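Local coordinates for fibronectin type III domain-containing protein (Simiduia agarivorans, PDB 6P2K) that probably hydrolyses the backbone of xyloglucan-type polysaccharides as a glycoside hydrolase family 74 enzyme, this piece being its zinc-binding double beta-propeller part, at residues V451-A456 / P460-Q465. Sequence-based numbering, arbitrary orientation.
Sequences VDIADA and PTVVAQ. With PE3 (3,6,9,12,15,18,21,24,27,30,33,36,39-tridecaoxahentetracontane-1,41-diol), chain V.
Strands 447-456 and 459-467 form the first beta hairpin of one four-stranded antiparallel propeller blade, where Asp452 pairs with Val463 and Ala454 with Thr461 through backbone hydrogen bonds. Val463 N reaches Asp452 O almost straight (2.9 Å, 172° at the hydrogen), and Asp452 N returns a more bent bond to Val463 O. Ala454 N lies 2.6 Å from Thr461 O, while Thr461 N approaches Ala454 O from above the carbonyl plane. On the face bearing Ile453, CG2 of that residue, anti to its own backbone N, meets Pro460 CB at 4.2 Å, while CD1, at the end of the other branch, turns to Val462 CG2. Val451 CG1 touches Ala464 CB (3.9 Å) on the same face. The other face carries Val463, whose two methyls part: CG1 packs on Ala454 CB at 3.9 Å and CG2 on Asp452 CB at 3.7 Å. The Asp452 carboxylate leads away from the hairpin, OD1 accepting Ile453 N (2.8 Å) and OD2 bonding Val516 N. Near the turn, a polyether fragment lies by Pro460 and the carbonyls of Ile453 and Ala454. Strand 478-483 continues the blade beyond 459-467; strands 403-409 and 412-417 pack on the Val451, Ile453 and Val462 face, and strand 511-516 on Ala454 and Val463, with zinc ligands Asp405 and Asp513 close by.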
loop_
_atom_site.group_PDB
_atom_site.type_symbol
_atom_site.label_atom_id
_atom_site.label_comp_id
_atom_site.label_asym_id
_atom_site.label_seq_id
_atom_site.Cartn_x
_atom_site.Cartn_y
_atom_site.Cartn_z
ATOM N N VAL B 451 -7.909 21.536 23.916
ATOM C CA VAL B 451 -8.270 20.611 22.847
ATOM C C VAL B 451 -9.571 21.084 22.210
ATOM O O VAL B 451 -10.371 21.785 22.836
ATOM C CB VAL B 451 -8.421 19.154 23.350
ATOM C CG1 VAL B 451 -7.068 18.576 23.750
ATOM C CG2 VAL B 451 -9.399 19.084 24.518
ATOM N N ASP B 452 -9.779 20.689 20.953
ATOM C CA ASP B 452 -11.008 20.986 20.223
ATOM C C ASP B 452 -11.074 20.068 19.008
ATOM O O ASP B 452 -10.130 19.330 18.713
ATOM C CB ASP B 452 -11.078 22.463 19.810
ATOM C CG ASP B 452 -12.506 22.997 19.771
ATOM O OD1 ASP B 452 -13.453 22.179 19.702
ATOM O OD2 ASP B 452 -12.683 24.237 19.806
ATOM N N ILE B 453 -12.207 20.110 18.308
ATOM C CA ILE B 453 -12.428 19.306 17.108
ATOM C C ILE B 453 -12.618 20.248 15.927
ATOM O O ILE B 453 -13.527 21.087 15.937
ATOM C CB ILE B 453 -13.641 18.371 17.248
ATOM C CG1 ILE B 453 -13.577 17.582 18.559
ATOM C CG2 ILE B 453 -13.724 17.427 16.050
ATOM C CD1 ILE B 453 -12.441 16.577 18.628
ATOM N N ALA B 454 -11.776 20.097 14.905
ATOM C CA ALA B 454 -11.827 20.897 13.691
ATOM C C ALA B 454 -12.306 20.040 12.517
ATOM O O ALA B 454 -12.769 18.907 12.693
ATOM C CB ALA B 454 -10.458 21.519 13.410
ATOM N N ASP B 455 -12.170 20.579 11.305
ATOM C CA ASP B 455 -12.683 19.936 10.097
ATOM C C ASP B 455 -11.658 20.094 8.979
ATOM O O ASP B 455 -11.430 21.208 8.499
ATOM C CB ASP B 455 -14.025 20.541 9.690
ATOM C CG ASP B 455 -14.406 20.204 8.269
ATOM O OD1 ASP B 455 -14.436 19.003 7.944
ATOM O OD2 ASP B 455 -14.671 21.135 7.480
ATOM N N ALA B 456 -11.055 18.984 8.556
ATOM C CA ALA B 456 -10.047 18.979 7.496
ATOM C C ALA B 456 -10.623 18.265 6.275
ATOM O O ALA B 456 -10.582 17.034 6.188
ATOM C CB ALA B 456 -8.759 18.313 7.975
ATOM N N PRO B 460 -13.284 14.966 10.577
ATOM C CA PRO B 460 -13.118 15.594 11.891
ATOM C C PRO B 460 -11.704 15.386 12.409
ATOM O O PRO B 460 -11.130 14.303 12.284
ATOM C CB PRO B 460 -14.156 14.878 12.764
ATOM C CG PRO B 460 -14.419 13.579 12.068
ATOM C CD PRO B 460 -14.245 13.851 10.602
ATOM N N THR B 461 -11.141 16.443 12.988
ATOM C CA THR B 461 -9.721 16.480 13.309
ATOM C C THR B 461 -9.525 17.122 14.672
ATOM O O THR B 461 -9.891 18.286 14.871
ATOM C CB THR B 461 -8.947 17.255 12.237
ATOM O OG1 THR B 461 -9.181 16.656 10.957
ATOM C CG2 THR B 461 -7.454 17.251 12.537
ATOM N N VAL B 462 -8.941 16.364 15.604
ATOM C CA VAL B 462 -8.583 16.912 16.903
ATOM C C VAL B 462 -7.479 17.944 16.722
ATOM O O VAL B 462 -6.535 17.735 15.952
ATOM C CB VAL B 462 -8.124 15.789 17.851
ATOM C CG1 VAL B 462 -8.232 16.233 19.307
ATOM C CG2 VAL B 462 -8.910 14.512 17.596
ATOM N N VAL B 463 -7.596 19.070 17.423
ATOM C CA VAL B 463 -6.524 20.051 17.532
ATOM C C VAL B 463 -6.182 20.208 19.006
ATOM O O VAL B 463 -7.069 20.146 19.866
ATOM C CB VAL B 463 -6.901 21.413 16.908
ATOM C CG1 VAL B 463 -7.192 21.251 15.432
ATOM C CG2 VAL B 463 -8.097 22.036 17.628
ATOM N N ALA B 464 -4.897 20.393 19.303
ATOM C CA ALA B 464 -4.463 20.430 20.690
ATOM C C ALA B 464 -3.240 21.319 20.852
ATOM O O ALA B 464 -2.351 21.342 19.996
ATOM C CB ALA B 464 -4.146 19.021 21.210
ATOM N N GLN B 465 -3.219 22.058 21.955
ATOM C CA GLN B 465 -1.983 22.608 22.490
ATOM C C GLN B 465 -1.314 21.509 23.308
ATOM O O GLN B 465 -1.885 21.036 24.295
ATOM C CB GLN B 465 -2.282 23.844 23.339
ATOM C CG GLN B 465 -1.310 24.113 24.483
ATOM C CD GLN B 465 0.091 24.438 23.998
ATOM O OE1 GLN B 465 0.271 25.005 22.920
ATOM N NE2 GLN B 465 1.091 24.083 24.798
HETATM O O43 PE3 V . -16.744 16.276 9.670
HETATM C C42 PE3 V . -17.112 17.495 10.321
HETATM C C41 PE3 V . -16.429 17.582 11.687
HETATM O O40 PE3 V . -16.839 18.814 12.294
HETATM C C39 PE3 V . -16.258 18.967 13.594
HETATM C C38 PE3 V . -16.727 20.291 14.182
HETATM O O37 PE3 V . -18.162 20.301 14.286
#